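PDB 4OVJ: extracellular solute-binding protein family 1 from Alicyclobacillus acidocaldarius subsp. acidocaldarius, which probably captures a small solute, perhaps a sugar, outside the cell for uptake by an ABC transporter. Local coordinates for residues N138-A146 / R273-P281; T174-D182 / D247-L258. All coordinates share one frame; numbering follows the deposited sequence. Where two conformers were deposited one is given.

Overall arrangement
The two interactions meet at strand 128-144 of the mixed sheet: its later part pairs antiparallel with strand 275-278 on one edge, which is interaction 1, and with strand 256-260 on the other. Interaction 2 holds the loop 174-182 against the approach to strand 256-260 and its first residues. Along the chain the order is 138-146, 174-182, 247-258, 273-281, so both segments of interaction 2 fall between those of interaction 1. The contact centres lie about 12 Å apart on the same side of the chain's centre. R273 of interaction 1 ties them directly, salt-bridging D255 of interaction 2. All four segments belong to the solute-binding family region.

Interaction 1: residues N138-A146 / R273-P281; sequences NYAVIYDEA and RSLALALPP. With SO4 (sulfate ion), chain B.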
loop_
_atom_site.group_PDB
_atom_site.type_symbol
_atom_site.label_atom_id
_atom_site.label_comp_id
_atom_site.label_asym_id
_atom_site.label_seq_id
_atom_site.Cartn_x
_atom_site.Cartn_y
_atom_site.Cartn_z
ATOM N N ASN A 138 -2.831 -2.022 -2.377
ATOM C CA ASN A 138 -3.669 -2.642 -1.367
ATOM C C ASN A 138 -3.524 -4.155 -1.419
ATOM O O ASN A 138 -2.973 -4.702 -2.366
ATOM C CB ASN A 138 -5.133 -2.228 -1.539
ATOM C CG ASN A 138 -5.693 -2.582 -2.897
ATOM O OD1 ASN A 138 -5.692 -1.758 -3.812
ATOM N ND2 ASN A 138 -6.198 -3.811 -3.038
ATOM N N TYR A 139 -4.012 -4.819 -0.382
ATOM C CA TYR A 139 -3.983 -6.269 -0.333
ATOM C C TYR A 139 -4.943 -6.889 -1.339
ATOM O O TYR A 139 -6.002 -6.335 -1.644
ATOM C CB TYR A 139 -4.339 -6.755 1.070
ATOM C CG TYR A 139 -3.172 -6.734 2.032
ATOM C CD1 TYR A 139 -2.023 -7.460 1.763
ATOM C CD2 TYR A 139 -3.240 -6.030 3.239
ATOM C CE1 TYR A 139 -0.950 -7.468 2.644
ATOM C CE2 TYR A 139 -2.173 -6.036 4.124
ATOM C CZ TYR A 139 -1.035 -6.762 3.817
ATOM O OH TYR A 139 0.032 -6.776 4.675
ATOM N N ALA A 140 -4.554 -8.048 -1.843
ATOM C CA ALA A 140 -5.402 -8.867 -2.697
ATOM C C ALA A 140 -5.041 -10.321 -2.454
ATOM O O ALA A 140 -3.945 -10.625 -1.985
ATOM C CB ALA A 140 -5.147 -8.531 -4.150
ATOM N N VAL A 141 -5.975 -11.203 -2.766
ATOM C CA VAL A 141 -5.666 -12.613 -2.939
ATOM C C VAL A 141 -5.318 -12.812 -4.402
ATOM O O VAL A 141 -6.110 -12.506 -5.284
ATOM C CB VAL A 141 -6.853 -13.496 -2.545
ATOM C CG1 VAL A 141 -6.558 -14.944 -2.874
ATOM C CG2 VAL A 141 -7.170 -13.330 -1.069
ATOM N N ILE A 142 -4.098 -13.277 -4.636
ATOM C CA ILE A 142 -3.601 -13.591 -5.968
ATOM C C ILE A 142 -3.653 -15.105 -6.071
ATOM O O ILE A 142 -3.025 -15.818 -5.283
ATOM C CB ILE A 142 -2.167 -13.090 -6.187
ATOM C CG1 ILE A 142 -2.054 -11.608 -5.804
ATOM C CG2 ILE A 142 -1.762 -13.318 -7.634
ATOM C CD1 ILE A 142 -0.688 -10.999 -6.000
ATOM N N TYR A 143 -4.428 -15.609 -7.019
ATOM C CA TYR A 143 -4.703 -17.040 -7.053
ATOM C C TYR A 143 -4.617 -17.641 -8.463
ATOM O O TYR A 143 -4.827 -16.965 -9.470
ATOM C CB TYR A 143 -6.058 -17.358 -6.405
ATOM C CG TYR A 143 -7.259 -16.852 -7.173
ATOM C CD1 TYR A 143 -7.687 -15.535 -7.062
ATOM C CD2 TYR A 143 -7.966 -17.693 -8.016
ATOM C CE1 TYR A 143 -8.783 -15.072 -7.775
ATOM C CE2 TYR A 143 -9.059 -17.240 -8.729
ATOM C CZ TYR A 143 -9.462 -15.925 -8.603
ATOM O OH TYR A 143 -10.525 -15.470 -9.332
ATOM N N ASP A 144 -4.273 -18.924 -8.493
ATOM C CA ASP A 144 -4.258 -19.717 -9.714
ATOM C C ASP A 144 -5.713 -19.986 -10.122
ATOM O O ASP A 144 -6.436 -20.750 -9.464
ATOM C CB ASP A 144 -3.484 -21.009 -9.429
ATOM C CG ASP A 144 -3.431 -21.970 -10.607
ATOM O OD1 ASP A 144 -4.347 -21.996 -11.440
ATOM O OD2 ASP A 144 -2.477 -22.764 -10.655
ATOM N N GLU A 145 -6.143 -19.326 -11.188
ATOM C CA GLU A 145 -7.522 -19.431 -11.655
ATOM C C GLU A 145 -7.963 -20.860 -11.888
ATOM O O GLU A 145 -9.022 -21.274 -11.422
ATOM C CB GLU A 145 -7.684 -18.700 -12.972
ATOM C CG GLU A 145 -7.945 -17.238 -12.851
ATOM C CD GLU A 145 -8.604 -16.709 -14.109
ATOM O OE1 GLU A 145 -8.033 -16.932 -15.203
ATOM O OE2 GLU A 145 -9.695 -16.098 -14.000
ATOM N N ALA A 146 -7.167 -21.609 -12.641
ATOM C CA ALA A 146 -7.544 -22.964 -12.984
ATOM C C ALA A 146 -7.594 -23.872 -11.764
ATOM O O ALA A 146 -8.488 -24.711 -11.662
ATOM C CB ALA A 146 -6.614 -23.539 -14.048
ATOM N N ARG A 273 0.910 -20.254 -15.721
ATOM C CA ARG A 273 -0.459 -20.381 -15.242
ATOM C C ARG A 273 -1.058 -19.015 -14.992
ATOM O O ARG A 273 -0.404 -18.120 -14.460
ATOM C CB ARG A 273 -0.524 -21.229 -13.975
ATOM C CG ARG A 273 0.276 -20.692 -12.797
ATOM C CD ARG A 273 0.216 -21.724 -11.717
ATOM N NE ARG A 273 1.083 -21.423 -10.592
ATOM C CZ ARG A 273 0.857 -21.817 -9.344
ATOM N NH1 ARG A 273 -0.231 -22.493 -9.037
ATOM N NH2 ARG A 273 1.737 -21.540 -8.396
ATOM N N SER A 274 -2.303 -18.858 -15.414
ATOM C CA SER A 274 -2.982 -17.575 -15.317
ATOM C C SER A 274 -3.383 -17.267 -13.889
ATOM O O SER A 274 -4.021 -18.080 -13.214
ATOM C CB SER A 274 -4.216 -17.580 -16.202
ATOM O OG SER A 274 -3.833 -17.794 -17.540
ATOM N N LEU A 275 -3.012 -16.071 -13.446
ATOM C CA LEU A 275 -3.359 -15.594 -12.114
ATOM C C LEU A 275 -4.506 -14.596 -12.164
ATOM O O LEU A 275 -4.647 -13.823 -13.117
ATOM C CB LEU A 275 -2.154 -14.932 -11.472
ATOM C CG LEU A 275 -0.902 -15.791 -11.368
ATOM C CD1 LEU A 275 0.194 -15.034 -10.616
ATOM C CD2 LEU A 275 -1.194 -17.129 -10.700
ATOM N N ALA A 276 -5.340 -14.652 -11.144
ATOM C CA ALA A 276 -6.454 -13.728 -10.988
ATOM C C ALA A 276 -6.406 -13.147 -9.581
ATOM O O ALA A 276 -5.647 -13.606 -8.726
ATOM C CB ALA A 276 -7.774 -14.430 -11.238
ATOM N N LEU A 277 -7.224 -12.130 -9.378
ATOM C CA LEU A 277 -7.234 -11.335 -8.170
ATOM C C LEU A 277 -8.611 -11.283 -7.531
ATOM O O LEU A 277 -9.629 -11.122 -8.207
ATOM C CB LEU A 277 -6.774 -9.924 -8.492
ATOM C CG LEU A 277 -5.438 -9.786 -9.220
ATOM C CD1 LEU A 277 -5.156 -8.341 -9.588
ATOM C CD2 LEU A 277 -4.336 -10.318 -8.340
ATOM N N ALA A 278 -8.624 -11.418 -6.216
ATOM C CA ALA A 278 -9.825 -11.228 -5.412
ATOM C C ALA A 278 -9.522 -10.263 -4.293
ATOM O O ALA A 278 -8.376 -10.136 -3.863
ATOM C CB ALA A 278 -10.298 -12.539 -4.840
ATOM N N LEU A 279 -10.551 -9.576 -3.807
ATOM C CA LEU A 279 -10.379 -8.824 -2.567
ATOM C C LEU A 279 -10.184 -9.810 -1.413
ATOM O O LEU A 279 -10.715 -10.924 -1.443
ATOM C CB LEU A 279 -11.585 -7.925 -2.291
ATOM C CG LEU A 279 -11.798 -6.820 -3.320
ATOM C CD1 LEU A 279 -13.093 -6.082 -3.005
ATOM C CD2 LEU A 279 -10.613 -5.860 -3.376
ATOM N N PRO A 280 -9.434 -9.410 -0.381
ATOM C CA PRO A 280 -9.173 -10.341 0.711
ATOM C C PRO A 280 -10.417 -10.660 1.547
ATOM O O PRO A 280 -11.405 -9.907 1.522
ATOM C CB PRO A 280 -8.085 -9.659 1.543
ATOM C CG PRO A 280 -7.901 -8.310 0.984
ATOM C CD PRO A 280 -8.761 -8.114 -0.219
ATOM N N PRO A 281 -10.392 -11.796 2.254
ATOM C CA PRO A 281 -11.614 -12.249 2.901
ATOM C C PRO A 281 -12.115 -11.344 4.001
ATOM O O PRO A 281 -11.348 -10.586 4.587
ATOM C CB PRO A 281 -11.229 -13.610 3.478
ATOM C CG PRO A 281 -10.114 -14.068 2.638
ATOM C CD PRO A 281 -9.344 -12.826 2.325
HETATM S S SO4 B . 3.393 -7.968 4.128
HETATM O O1 SO4 B . 4.278 -8.465 5.201
HETATM O O2 SO4 B . 3.268 -6.489 4.180
HETATM O O3 SO4 B . 3.980 -8.319 2.819
HETATM O O4 SO4 B . 2.075 -8.619 4.269
HETATM O O HOH W 1 -11.016 -12.881 -9.918
HETATM O O HOH W 2 -4.639 -20.724 -13.935
#
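I142 and L277 lie side by side on one face of an antiparallel beta ladder, an edge of the mixed sheet in this solute-binding fold. The hydrogen-bonded pairs V141-A278 and Y143-A276 supply its four backbone bonds. With CG1 of I142 anti to the carbonyl carbon (chi1 -51°), that branch rests against L277 CD2 at 3.6 Å, while I142 CG2 meets L275 CD1 at 4.0 Å. The other face is aromatic over small: Y143 bends back toward the neighbouring strand, and A276 CB sits over one ring face, 3.5 Å from Y143 CZ. The small alanine fits between that ring and E145 CG. A water joins Y143 OH to L277 O.

Where the ladder ends, D144 does two jobs. OD1 caps the following helix at A147 N, and OD2 offers its anti lone pair to R273 NH1 at 2.8 Å. NH1 approaches with the guanidinium plane turned 77° from the carboxylate. The long arginine also bridges D255 through NH1 and meets the carbonyls of M249 and S254 through NH2. A leucine in its place would probably leave both carboxylates without their shared positive mate and those carbonyls without their donor. Beyond the other end, a sulfate, probably from the crystallisation liquor and also held by S184 and W260, takes a hydrogen bond at O4 from Y139 OH, 2.8 Å away in the ring plane.

Interaction 2: residues T174-D182 / D247-L258; sequences TGKWAENDD and DPMVQGKSDAEL
N180 and S254 are turned to meet: N180 carries CG anti to its carbonyl carbon (chi1 -71°), directing the amide into the other segment, and S254 swings OG opposite its own backbone N (chi1 171°). OG then donates to N180 OD1 at 2.8 Å. The other end of the same amide is used too, since N180 ND2 lies 3.0 Å from D247 OD1, with that oxygen almost in the amide plane. Asparagine suits the spot because one flat group both accepts from a serine and donates to a carboxylate; its backbone N adds a bond to A256 O.

D247 OD1 is gripped from both faces of its carboxylate, by N180 ND2 on one and by M249 N on the other. The second bond closes an Asx turn, which leads into the type I beta turn from M249 (a selenomethionine) to G252. From there the chain runs alongside 174-182 in the same direction, joined by a single beta bridge at W177 and S254, and the two keep company into the first residues of strand 256-260. W177 N donates to K253 O at 3.1 Å, and the indole lies beside the K253 side chain, its CZ3 3.7 Å from K253 CB. P231 and P232 also touch the indole.

Acidic groups gather at the start of the strand. D182 OD2 receives L258 N at 2.8 Å in a nearly straight bond (177°) that comes from well above the carboxylate plane. The D182 and E257 side chains cross at about a right angle, their carboxylate planes nearly parallel but not stacked; two waters link D182 OD1 to E257 OE2. E257 OE2 also bonds T242, while E257 OE1 stands only 2.6 Å from D247 OD2, a spacing at which one of the two acids probably holds a proton.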
loop_
_atom_site.group_PDB
_atom_site.type_symbol
_atom_site.label_atom_id
_atom_site.label_comp_id
_atom_site.label_asym_id
_atom_site.label_seq_id
_atom_site.Cartn_x
_atom_site.Cartn_y
_atom_site.Cartn_z
ATOM N N THR A 174 -6.003 -30.872 -5.652
ATOM C CA THR A 174 -4.680 -30.680 -6.247
ATOM C C THR A 174 -3.562 -31.454 -5.566
ATOM O O THR A 174 -2.549 -31.759 -6.199
ATOM C CB THR A 174 -4.249 -29.198 -6.200
ATOM O OG1 THR A 174 -4.084 -28.783 -4.836
ATOM C CG2 THR A 174 -5.254 -28.311 -6.905
ATOM N N GLY A 175 -3.719 -31.730 -4.277
ATOM C CA GLY A 175 -2.628 -32.256 -3.453
ATOM C C GLY A 175 -1.516 -31.252 -3.162
ATOM O O GLY A 175 -0.498 -31.601 -2.553
ATOM N N LYS A 176 -1.707 -30.001 -3.577
ATOM C CA LYS A 176 -0.731 -28.953 -3.341
ATOM C C LYS A 176 -1.275 -28.034 -2.259
ATOM O O LYS A 176 -2.451 -28.123 -1.888
ATOM C CB LYS A 176 -0.491 -28.158 -4.622
ATOM C CG LYS A 176 0.180 -28.956 -5.727
ATOM C CD LYS A 176 0.534 -28.057 -6.888
ATOM C CE LYS A 176 1.111 -28.848 -8.062
ATOM N NZ LYS A 176 1.193 -28.043 -9.322
ATOM N N TRP A 177 -0.431 -27.146 -1.753
ATOM C CA TRP A 177 -0.900 -26.130 -0.813
ATOM C C TRP A 177 -1.813 -25.190 -1.564
ATOM O O TRP A 177 -1.491 -24.784 -2.673
ATOM C CB TRP A 177 0.257 -25.384 -0.171
ATOM C CG TRP A 177 1.138 -26.288 0.621
ATOM C CD1 TRP A 177 0.746 -27.158 1.590
ATOM C CD2 TRP A 177 2.566 -26.411 0.526
ATOM N NE1 TRP A 177 1.833 -27.827 2.101
ATOM C CE2 TRP A 177 2.961 -27.394 1.460
ATOM C CE3 TRP A 177 3.545 -25.796 -0.257
ATOM C CZ2 TRP A 177 4.296 -27.771 1.632
ATOM C CZ3 TRP A 177 4.878 -26.177 -0.087
ATOM C CH2 TRP A 177 5.234 -27.151 0.844
ATOM N N ALA A 178 -2.961 -24.867 -0.971
ATOM C CA ALA A 178 -3.930 -24.011 -1.641
ATOM C C ALA A 178 -3.549 -22.531 -1.531
ATOM O O ALA A 178 -3.880 -21.747 -2.410
ATOM C CB ALA A 178 -5.332 -24.239 -1.094
ATOM N N GLU A 179 -2.877 -22.169 -0.440
ATOM C CA GLU A 179 -2.359 -20.814 -0.245
ATOM C C GLU A 179 -1.101 -20.875 0.589
ATOM O O GLU A 179 -0.889 -21.826 1.319
ATOM C CB GLU A 179 -3.402 -19.941 0.479
ATOM C CG GLU A 179 -3.047 -18.452 0.578
ATOM C CD GLU A 179 -4.032 -17.648 1.420
ATOM O OE1 GLU A 179 -5.182 -18.074 1.545
ATOM O OE2 GLU A 179 -3.668 -16.568 1.942
ATOM N N ASN A 180 -0.280 -19.840 0.481
ATOM C CA ASN A 180 0.827 -19.629 1.405
ATOM C C ASN A 180 0.282 -19.367 2.804
ATOM O O ASN A 180 -0.876 -18.978 2.974
ATOM C CB ASN A 180 1.648 -18.427 0.972
ATOM C CG ASN A 180 2.455 -18.657 -0.290
ATOM O OD1 ASN A 180 2.317 -19.660 -1.013
ATOM N ND2 ASN A 180 3.300 -17.691 -0.584
ATOM N N ASP A 181 1.125 -19.552 3.812
ATOM C CA ASP A 181 0.766 -19.181 5.171
ATOM C C ASP A 181 1.087 -17.695 5.279
ATOM O O ASP A 181 2.229 -17.312 5.525
ATOM C CB ASP A 181 1.553 -20.027 6.173
ATOM C CG ASP A 181 1.159 -19.761 7.612
ATOM O OD1 ASP A 181 0.518 -18.704 7.866
ATOM O OD2 ASP A 181 1.502 -20.608 8.487
ATOM N N ASP A 182 0.063 -16.864 5.071
ATOM C CA ASP A 182 0.250 -15.431 4.852
ATOM C C ASP A 182 0.091 -14.635 6.141
ATOM O O ASP A 182 -0.682 -13.675 6.228
ATOM C CB ASP A 182 -0.695 -14.957 3.749
ATOM C CG ASP A 182 -0.268 -15.453 2.395
ATOM O OD1 ASP A 182 0.926 -15.309 2.081
ATOM O OD2 ASP A 182 -1.108 -15.988 1.631
ATOM N N ASP A 247 9.491 -18.350 -2.858
ATOM C CA ASP A 247 8.046 -18.268 -2.641
ATOM C C ASP A 247 7.413 -19.544 -3.202
ATOM O O ASP A 247 7.607 -19.849 -4.380
ATOM C CB ASP A 247 7.519 -17.016 -3.352
ATOM C CG ASP A 247 6.018 -16.804 -3.186
ATOM O OD1 ASP A 247 5.276 -17.747 -2.796
ATOM O OD2 ASP A 247 5.581 -15.664 -3.476
ATOM N N PRO A 248 6.670 -20.308 -2.371
ATOM C CA PRO A 248 6.090 -21.555 -2.911
ATOM C C PRO A 248 5.177 -21.367 -4.115
ATOM O O PRO A 248 4.991 -22.306 -4.902
ATOM C CB PRO A 248 5.281 -22.135 -1.752
ATOM C CG PRO A 248 5.532 -21.293 -0.571
ATOM C CD PRO A 248 6.401 -20.131 -0.932
HETATM N N MSE A 249 4.591 -20.185 -4.258
HETATM C CA MSE A 249 3.771 -19.931 -5.440
HETATM C C MSE A 249 4.619 -19.901 -6.691
HETATM O O MSE A 249 4.239 -20.450 -7.728
HETATM C CB MSE A 249 2.986 -18.647 -5.261
HETATM C CG MSE A 249 1.772 -18.782 -6.145
HETATM SE SE MSE A 249 0.572 -17.310 -5.773
HETATM C CE MSE A 249 -0.597 -17.792 -7.263
ATOM N N VAL A 250 5.792 -19.280 -6.603
ATOM C CA VAL A 250 6.752 -19.256 -7.714
ATOM C C VAL A 250 7.256 -20.663 -8.045
ATOM O O VAL A 250 7.525 -20.986 -9.209
ATOM C CB VAL A 250 7.921 -18.291 -7.390
ATOM C CG1 VAL A 250 9.019 -18.371 -8.429
ATOM C CG2 VAL A 250 7.399 -16.862 -7.284
ATOM N N GLN A 251 7.364 -21.512 -7.027
ATOM C CA GLN A 251 7.815 -22.889 -7.209
ATOM C C GLN A 251 6.724 -23.831 -7.715
ATOM O O GLN A 251 6.992 -25.004 -8.003
ATOM C CB GLN A 251 8.359 -23.432 -5.895
ATOM C CG GLN A 251 9.518 -22.625 -5.349
ATOM C CD GLN A 251 9.967 -23.130 -4.007
ATOM O OE1 GLN A 251 9.413 -24.088 -3.469
ATOM N NE2 GLN A 251 10.985 -22.508 -3.462
ATOM N N GLY A 252 5.498 -23.332 -7.793
ATOM C CA GLY A 252 4.357 -24.141 -8.199
ATOM C C GLY A 252 3.796 -25.065 -7.130
ATOM O O GLY A 252 2.998 -25.950 -7.428
ATOM N N LYS A 253 4.207 -24.847 -5.885
ATOM C CA LYS A 253 3.834 -25.707 -4.772
ATOM C C LYS A 253 2.608 -25.174 -4.036
ATOM O O LYS A 253 1.962 -25.912 -3.293
ATOM C CB LYS A 253 5.018 -25.835 -3.811
ATOM C CG LYS A 253 6.234 -26.506 -4.439
ATOM C CD LYS A 253 7.354 -26.706 -3.430
ATOM C CE LYS A 253 8.604 -27.255 -4.103
ATOM N NZ LYS A 253 8.323 -28.546 -4.785
ATOM N N SER A 254 2.303 -23.893 -4.239
ATOM C CA SER A 254 1.140 -23.245 -3.630
ATOM C C SER A 254 0.336 -22.576 -4.735
ATOM O O SER A 254 0.908 -22.118 -5.733
ATOM C CB SER A 254 1.582 -22.192 -2.636
ATOM O OG SER A 254 0.475 -21.422 -2.191
ATOM N N ASP A 255 -0.972 -22.481 -4.542
ATOM C CA ASP A 255 -1.860 -21.964 -5.575
ATOM C C ASP A 255 -2.431 -20.579 -5.308
ATOM O O ASP A 255 -3.217 -20.086 -6.108
ATOM C CB ASP A 255 -2.966 -22.997 -5.869
ATOM C CG ASP A 255 -2.417 -24.229 -6.606
ATOM O OD1 ASP A 255 -1.316 -24.125 -7.192
ATOM O OD2 ASP A 255 -3.065 -25.293 -6.610
ATOM N N ALA A 256 -2.010 -19.927 -4.228
ATOM C CA ALA A 256 -2.500 -18.577 -3.904
ATOM C C ALA A 256 -1.640 -17.909 -2.867
ATOM O O ALA A 256 -0.961 -18.571 -2.090
ATOM C CB ALA A 256 -3.944 -18.613 -3.392
ATOM N N GLU A 257 -1.748 -16.591 -2.816
ATOM C CA GLU A 257 -1.040 -15.792 -1.845
ATOM C C GLU A 257 -1.825 -14.501 -1.591
ATOM O O GLU A 257 -2.294 -13.860 -2.536
ATOM C CB GLU A 257 0.342 -15.505 -2.432
ATOM C CG GLU A 257 1.283 -14.786 -1.533
ATOM C CD GLU A 257 2.713 -14.823 -2.059
ATOM O OE1 GLU A 257 2.998 -15.299 -3.212
ATOM O OE2 GLU A 257 3.555 -14.389 -1.282
ATOM N N LEU A 258 -2.001 -14.170 -0.313
ATOM C CA LEU A 258 -2.584 -12.917 0.135
ATOM C C LEU A 258 -1.424 -11.956 0.301
ATOM O O LEU A 258 -0.583 -12.146 1.185
ATOM C CB LEU A 258 -3.294 -13.111 1.481
ATOM C CG LEU A 258 -3.686 -11.830 2.229
ATOM C CD1 LEU A 258 -4.686 -11.053 1.406
ATOM C CD2 LEU A 258 -4.231 -12.163 3.610
HETATM O O HOH W 3 -3.707 -26.267 -4.335
HETATM O O HOH W 4 0.336 -25.576 -8.872
HETATM O O HOH W 5 3.701 -15.734 1.540
HETATM O O HOH W 6 2.435 -13.097 0.921
#